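2-dehydropantoate 2-reductase (PDB 2QYT) probably catalyses the NADPH-dependent reduction of ketopantoate (2-dehydropantoate) to (R)-pantoate, a step in the biosynthesis of pantothenate. Local coordinates at residues V291-A294 against E295-V299; L301-Y304 against K305-R309. One frame throughout, in Å; residues are numbered along the deposited sequence.

Interaction 1 of 2, residues V291-A294 against E295-V299; sequences VREA and EALRV
E293 and L297, one helical turn apart, meet because E293 carries CG anti to its own nitrogen (chi1 -150°) and then bends at chi2 (51°), laying the carboxylate across the leucine with E293 OE2 3.9 Å from L297 CD1. On another side of the turn E295 lies alongside R292, its OE1 3.6 Å from R292 CG, and the E295 and V291 side chains cross at a slant, E295 OE2 3.7 Å from V291 CG1. The arginine's aliphatic shaft, not its charge, makes the contact with E295. Its guanidinium runs on to a bound sulfate, probably from the crystallisation liquor, though that salt bridge is modelled too short to trust in detail.

The helix ends here. E293 O accepts both A296 N, from above the carbonyl plane, and L297 N, in that plane, at 3.0 Å each. A nearly straight six-to-one bond of 2.8 Å (169°) then runs from V299 N to A294 O, R298 takes up a left-handed backbone conformation, and A294 CB rests 4.0 Å from V299 CB; together these give a Schellman-type C-cap. Small A294 suits the buried spot, while R298 NH1 ties down A296 O at 2.8 Å. E293, L297 and V299 pack on helix 227-244, whereas V291 and R292 lean on Y308 of helix 302-309.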
ATOM      1  N   VAL A 291       5.299  16.503 -10.731  1.00  7.19           N
ATOM      2  CA  VAL A 291       5.641  17.880 -11.108  1.00  7.01           C
ATOM      3  C   VAL A 291       6.736  18.495 -10.204  1.00  7.20           C
ATOM      4  O   VAL A 291       7.715  19.101 -10.676  1.00  6.71           O
ATOM      5  CB  VAL A 291       4.365  18.792 -11.103  1.00  7.12           C
ATOM      6  CG1 VAL A 291       4.731  20.282 -11.225  1.00  6.09           C
ATOM      7  CG2 VAL A 291       3.388  18.371 -12.215  1.00  6.52           C
ATOM      8  N   ARG A 292       6.569  18.337  -8.896  1.00  7.35           N
ATOM      9  CA  ARG A 292       7.475  18.966  -7.973  1.00  7.04           C
ATOM     10  C   ARG A 292       8.824  18.281  -7.860  1.00  6.75           C
ATOM     11  O   ARG A 292       9.853  18.949  -7.730  1.00  7.31           O
ATOM     12  CB  ARG A 292       6.807  19.146  -6.627  1.00  7.54           C
ATOM     13  CG  ARG A 292       5.925  20.382  -6.601  1.00  8.90           C
ATOM     14  CD  ARG A 292       5.375  20.642  -5.214  1.00 10.99           C
ATOM     15  NE  ARG A 292       3.915  20.645  -5.260  1.00 13.28           N
ATOM     16  CZ  ARG A 292       3.152  19.550  -5.155  1.00 13.37           C
ATOM     17  NH1 ARG A 292       3.685  18.335  -4.966  1.00 14.62           N
ATOM     18  NH2 ARG A 292       1.844  19.679  -5.229  1.00 13.05           N
ATOM     19  N   GLU A 293       8.830  16.957  -7.919  1.00  6.64           N
ATOM     20  CA  GLU A 293      10.082  16.211  -7.920  1.00  7.13           C
ATOM     21  C   GLU A 293      10.992  16.573  -9.113  1.00  8.14           C
ATOM     22  O   GLU A 293      12.200  16.819  -8.924  1.00  8.50           O
ATOM     23  CB  GLU A 293       9.810  14.709  -7.815  1.00  7.01           C
ATOM     24  CG  GLU A 293      10.890  13.903  -7.128  1.00  6.89           C
ATOM     25  CD  GLU A 293      11.276  14.499  -5.801  1.00  8.09           C
ATOM     26  OE1 GLU A 293      10.372  14.933  -5.046  1.00  8.75           O
ATOM     27  OE2 GLU A 293      12.499  14.576  -5.534  1.00  8.84           O
ATOM     28  N   ALA A 294      10.406  16.649 -10.324  1.00  8.99           N
ATOM     29  CA  ALA A 294      11.122  17.164 -11.517  1.00  9.40           C
ATOM     30  C   ALA A 294      11.624  18.625 -11.418  1.00  9.50           C
ATOM     31  O   ALA A 294      12.721  18.935 -11.900  1.00  9.51           O
ATOM     32  CB  ALA A 294      10.280  16.970 -12.780  1.00  9.01           C
ATOM     33  N   GLU A 295      10.826  19.520 -10.829  1.00 10.13           N
ATOM     34  CA  GLU A 295      11.332  20.844 -10.420  1.00 10.98           C
ATOM     35  C   GLU A 295      12.712  20.738  -9.778  1.00 10.70           C
ATOM     36  O   GLU A 295      13.626  21.565 -10.080  1.00 10.80           O
ATOM     37  CB  GLU A 295      10.413  21.495  -9.376  1.00 11.64           C
ATOM     38  CG  GLU A 295       9.799  22.871  -9.751  1.00 14.96           C
ATOM     39  CD  GLU A 295       8.310  22.865  -9.379  1.00 18.95           C
ATOM     40  OE1 GLU A 295       8.045  22.921  -8.097  1.00 19.77           O
ATOM     41  OE2 GLU A 295       7.402  22.757 -10.356  1.00 21.32           O
ATOM     42  N   ALA A 296      12.842  19.735  -8.879  1.00 10.40           N
ATOM     43  CA  ALA A 296      14.001  19.622  -7.983  1.00 10.17           C
ATOM     44  C   ALA A 296      15.186  18.924  -8.640  1.00 10.06           C
ATOM     45  O   ALA A 296      16.341  19.263  -8.356  1.00  9.56           O
ATOM     46  CB  ALA A 296      13.603  18.897  -6.700  1.00 10.15           C
ATOM     47  N   LEU A 297      14.886  17.945  -9.501  1.00 10.00           N
ATOM     48  CA  LEU A 297      15.902  17.214 -10.263  1.00 10.42           C
ATOM     49  C   LEU A 297      16.174  17.893 -11.608  1.00 10.95           C
ATOM     50  O   LEU A 297      16.787  17.302 -12.501  1.00 10.94           O
ATOM     51  CB  LEU A 297      15.441  15.777 -10.510  1.00 10.49           C
ATOM     52  CG  LEU A 297      15.600  14.619  -9.517  1.00 10.39           C
ATOM     53  CD1 LEU A 297      15.472  15.003  -8.044  1.00 10.28           C
ATOM     54  CD2 LEU A 297      14.546  13.628  -9.888  1.00 11.00           C
ATOM     55  N   ARG A 298      15.727  19.147 -11.717  1.00 11.67           N
ATOM     56  CA  ARG A 298      15.758  19.972 -12.944  1.00 12.09           C
ATOM     57  C   ARG A 298      15.400  19.259 -14.262  1.00 12.39           C
ATOM     58  O   ARG A 298      16.143  19.339 -15.247  1.00 12.74           O
ATOM     59  CB  ARG A 298      16.986  20.921 -13.048  1.00 11.91           C
ATOM     60  CG  ARG A 298      18.203  20.596 -12.189  1.00 11.85           C
ATOM     61  CD  ARG A 298      17.924  20.784 -10.699  1.00 11.65           C
ATOM     62  NE  ARG A 298      18.229  22.120 -10.186  1.00 11.87           N
ATOM     63  CZ  ARG A 298      18.204  22.443  -8.890  1.00 11.61           C
ATOM     64  NH1 ARG A 298      17.879  21.532  -7.969  1.00 11.64           N
ATOM     65  NH2 ARG A 298      18.497  23.681  -8.512  1.00 10.29           N
ATOM     66  N   VAL A 299      14.247  18.584 -14.254  1.00 12.62           N
ATOM     67  CA  VAL A 299      13.729  17.846 -15.414  1.00 12.99           C
ATOM     68  C   VAL A 299      12.416  18.457 -15.942  1.00 12.94           C
ATOM     69  O   VAL A 299      11.425  18.593 -15.206  1.00 12.52           O
ATOM     70  CB  VAL A 299      13.485  16.333 -15.090  1.00 13.20           C
ATOM     71  CG1 VAL A 299      13.205  15.562 -16.357  1.00 13.72           C
ATOM     72  CG2 VAL A 299      14.678  15.710 -14.376  1.00 13.16           C
TER

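Interaction 2 of 2, residues L301-Y304 against K305-R309; sequences LPMY and KRMYR. With SO4 (sulfate ion), chain D.
M303 and R306 lie side by side, both pointing the same way, with M303 SE over one face of the R306 guanidinium, 4.0 Å from R306 NH2 and offset toward the rim. A chi1 of -163° swings M303 CG to the far side of its amide, and bends at chi2 and chi3 bring SE back over R306. The slim, unbranched, weakly polar methionine chain, modelled here as selenomethionine, can lie flat over such a face. R306 NH1 is hydrogen-bonded to Y214 on helix 194-215.

This pair borders the tight side, which rests on buried L301, Y304 and M307. L301 packs on helix 288-296, M307 touches T210 and Y214 of helix 194-215, and the Y304 ring meets that helix and helix 227-244, its hydroxyl satisfied by S206. Regular bonds bind the turns, R306 N to P302 O and Y308 N to Y304 O both at 2.8 Å.

On the solvent side the K305 methylenes still press on L301 O, with K305 CG at 3.0 Å; the looseness lies in the exposed lysine end. Bends at chi3 and chi4 bring NZ back beside the helix start, where a water donates to P302 O at 2.7 Å and weakly accepts from K305 NZ.

Y308 forms a separate face, turned to R292 of helix 288-296. Its OH bonds weakly, at 2.9 Å, to sulfate O1, which sits at the ring edge, near its plane.

L301 is the N-cap. P302, lacking an amide hydrogen, suits the first turn, where amides have no carbonyl in a preceding helical turn to donate to; those of M303 and Y304 go instead to the E236 carboxylate. This is a helix start docked into the all-helical C-terminal domain of the ketopantoate reductase family.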
ATOM      1  N   LEU A 301       8.985  18.318 -17.608  1.00 12.67           N
ATOM      2  CA  LEU A 301       7.921  17.349 -17.867  1.00 12.77           C
ATOM      3  C   LEU A 301       6.685  18.109 -18.304  1.00 13.05           C
ATOM      4  O   LEU A 301       5.796  18.353 -17.482  1.00 12.71           O
ATOM      5  CB  LEU A 301       7.584  16.501 -16.633  1.00 12.62           C
ATOM      6  CG  LEU A 301       8.659  15.862 -15.753  1.00 12.67           C
ATOM      7  CD1 LEU A 301       7.972  15.123 -14.617  1.00 12.83           C
ATOM      8  CD2 LEU A 301       9.564  14.913 -16.520  1.00 13.36           C
ATOM      9  N   PRO A 302       6.631  18.498 -19.597  1.00 13.21           N
ATOM     10  CA  PRO A 302       5.530  19.313 -20.115  1.00 13.25           C
ATOM     11  C   PRO A 302       4.135  18.680 -20.026  1.00 13.18           C
ATOM     12  O   PRO A 302       3.192  19.370 -19.657  1.00 12.98           O
ATOM     13  CB  PRO A 302       5.933  19.578 -21.576  1.00 13.17           C
ATOM     14  CG  PRO A 302       6.929  18.529 -21.910  1.00 13.32           C
ATOM     15  CD  PRO A 302       7.642  18.213 -20.635  1.00 13.27           C
HETATM   16  N   MSE A 303       4.010  17.398 -20.356  1.00 13.71           N
HETATM   17  CA  MSE A 303       2.709  16.710 -20.335  1.00 14.87           C
HETATM   18  C   MSE A 303       2.093  16.620 -18.936  1.00 15.23           C
HETATM   19  O   MSE A 303       0.903  16.909 -18.760  1.00 15.33           O
HETATM   20  CB  MSE A 303       2.826  15.304 -20.928  1.00 15.29           C
HETATM   21  CG  MSE A 303       1.486  14.650 -21.337  1.00 17.97           C
HETATM   22 SE   MSE A 303       0.486  15.600 -22.766  0.75 24.25          SE
HETATM   23  CE  MSE A 303       1.863  15.740 -24.151  1.00 22.23           C
ATOM     24  N   TYR A 304       2.897  16.198 -17.957  1.00 15.15           N
ATOM     25  CA  TYR A 304       2.469  16.207 -16.562  1.00 15.74           C
ATOM     26  C   TYR A 304       2.079  17.609 -16.100  1.00 16.70           C
ATOM     27  O   TYR A 304       1.067  17.771 -15.425  1.00 16.85           O
ATOM     28  CB  TYR A 304       3.558  15.639 -15.661  1.00 14.99           C
ATOM     29  CG  TYR A 304       3.356  14.194 -15.303  1.00 14.61           C
ATOM     30  CD1 TYR A 304       3.958  13.182 -16.046  1.00 12.76           C
ATOM     31  CD2 TYR A 304       2.564  13.834 -14.207  1.00 15.00           C
ATOM     32  CE1 TYR A 304       3.772  11.843 -15.722  1.00 13.50           C
ATOM     33  CE2 TYR A 304       2.373  12.487 -13.865  1.00 15.51           C
ATOM     34  CZ  TYR A 304       2.981  11.504 -14.625  1.00 14.54           C
ATOM     35  OH  TYR A 304       2.802  10.189 -14.286  1.00 14.18           O
ATOM     36  N   LYS A 305       2.869  18.616 -16.476  1.00 17.84           N
ATOM     37  CA  LYS A 305       2.613  20.003 -16.063  1.00 19.21           C
ATOM     38  C   LYS A 305       1.340  20.579 -16.684  1.00 20.30           C
ATOM     39  O   LYS A 305       0.577  21.255 -16.006  1.00 20.29           O
ATOM     40  CB  LYS A 305       3.816  20.901 -16.352  1.00 19.15           C
ATOM     41  CG  LYS A 305       5.054  20.568 -15.531  1.00 19.24           C
ATOM     42  CD  LYS A 305       5.996  21.761 -15.431  1.00 21.42           C
ATOM     43  CE  LYS A 305       6.971  21.857 -16.602  1.00 21.88           C
ATOM     44  NZ  LYS A 305       6.360  22.386 -17.856  1.00 22.67           N
ATOM     45  N   ARG A 306       1.117  20.301 -17.968  1.00 22.13           N
ATOM     46  CA  ARG A 306      -0.128  20.662 -18.652  1.00 23.76           C
ATOM     47  C   ARG A 306      -1.305  19.990 -17.939  1.00 24.68           C
ATOM     48  O   ARG A 306      -2.313  20.630 -17.661  1.00 24.92           O
ATOM     49  CB  ARG A 306      -0.086  20.234 -20.133  1.00 23.79           C
ATOM     50  CG  ARG A 306      -1.124  20.911 -21.035  1.00 24.81           C
ATOM     51  CD  ARG A 306      -1.926  19.909 -21.900  1.00 27.19           C
ATOM     52  NE  ARG A 306      -1.247  19.461 -23.128  1.00 28.63           N
ATOM     53  CZ  ARG A 306      -1.801  18.691 -24.075  1.00 28.80           C
ATOM     54  NH1 ARG A 306      -3.058  18.264 -23.969  1.00 28.55           N
ATOM     55  NH2 ARG A 306      -1.092  18.339 -25.145  1.00 28.16           N
HETATM   56  N   MSE A 307      -1.144  18.706 -17.625  1.00 25.97           N
HETATM   57  CA  MSE A 307      -2.194  17.877 -17.011  1.00 27.42           C
HETATM   58  C   MSE A 307      -2.538  18.295 -15.565  1.00 27.71           C
HETATM   59  O   MSE A 307      -3.716  18.430 -15.212  1.00 27.74           O
HETATM   60  CB  MSE A 307      -1.777  16.394 -17.074  1.00 27.34           C
HETATM   61  CG  MSE A 307      -2.837  15.420 -17.607  1.00 28.28           C
HETATM   62 SE   MSE A 307      -2.219  14.324 -19.127  0.80 28.67          SE
HETATM   63  CE  MSE A 307      -3.800  13.297 -19.541  1.00 27.73           C
ATOM     64  N   TYR A 308      -1.508  18.499 -14.742  1.00 28.34           N
ATOM     65  CA  TYR A 308      -1.674  18.898 -13.339  1.00 28.97           C
ATOM     66  C   TYR A 308      -2.346  20.259 -13.228  1.00 29.36           C
ATOM     67  O   TYR A 308      -3.449  20.377 -12.692  1.00 29.28           O
ATOM     68  CB  TYR A 308      -0.315  18.913 -12.609  1.00 28.90           C
ATOM     69  CG  TYR A 308      -0.377  19.472 -11.200  1.00 29.38           C
ATOM     70  CD1 TYR A 308      -0.788  18.673 -10.131  1.00 29.67           C
ATOM     71  CD2 TYR A 308      -0.035  20.804 -10.934  1.00 29.39           C
ATOM     72  CE1 TYR A 308      -0.863  19.182  -8.844  1.00 28.73           C
ATOM     73  CE2 TYR A 308      -0.104  21.318  -9.642  1.00 28.87           C
ATOM     74  CZ  TYR A 308      -0.517  20.499  -8.604  1.00 28.92           C
ATOM     75  OH  TYR A 308      -0.587  20.989  -7.320  1.00 28.58           O
ATOM     76  N   ARG A 309      -1.660  21.269 -13.761  1.00 30.19           N
ATOM     77  CA  ARG A 309      -2.073  22.665 -13.705  1.00 30.81           C
ATOM     78  C   ARG A 309      -3.486  22.894 -14.252  1.00 31.44           C
ATOM     79  O   ARG A 309      -4.293  23.588 -13.620  1.00 31.53           O
ATOM     80  CB  ARG A 309      -1.049  23.524 -14.466  1.00 30.85           C
ATOM     81  CG  ARG A 309      -1.314  25.029 -14.481  1.00 30.75           C
ATOM     82  CD  ARG A 309      -0.055  25.794 -14.876  1.00 30.64           C
ATOM     83  NE  ARG A 309      -0.219  27.243 -14.747  1.00 30.14           N
ATOM     84  CZ  ARG A 309       0.779  28.103 -14.546  1.00 29.97           C
ATOM     85  NH1 ARG A 309       2.032  27.675 -14.437  1.00 29.48           N
ATOM     86  NH2 ARG A 309       0.522  29.402 -14.445  1.00 29.90           N
TER
HETATM   87  S   SO4 D 317      -0.859  18.863  -4.945  0.85 52.31           S
HETATM   88  O1  SO4 D 317      -0.092  18.426  -6.108  0.85 52.37           O
HETATM   89  O2  SO4 D 317      -2.250  19.163  -5.313  0.85 52.01           O
HETATM   90  O3  SO4 D 317      -0.835  17.793  -3.928  0.85 51.96           O
HETATM   91  O4  SO4 D 317      -0.239  20.091  -4.454  0.85 51.80           O
HETATM   92  O   HOH W   1       4.077  21.962 -19.899  1.00 40.73           O

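How the interactions relate
Along the chain the two contacts come in series, neither nested nor crossed. Interaction 1 closes the last turn of helix 288-296 and the reversal after it; a short connection then leads to L301, where interaction 2 opens helix 302-309. The chain folds back enough for the two to touch: A294 CB packs on L301 CD1 at 3.5 Å, and V291 CG2 on Y308 CB at 3.8 Å. R292 and Y308 both reach one sulfate, the first at a doubtfully short distance and the second weakly. Helix 227-244 receives side chains from both, while interaction 2 also reaches helix 194-215, so together they join four helices within the C-terminal family region.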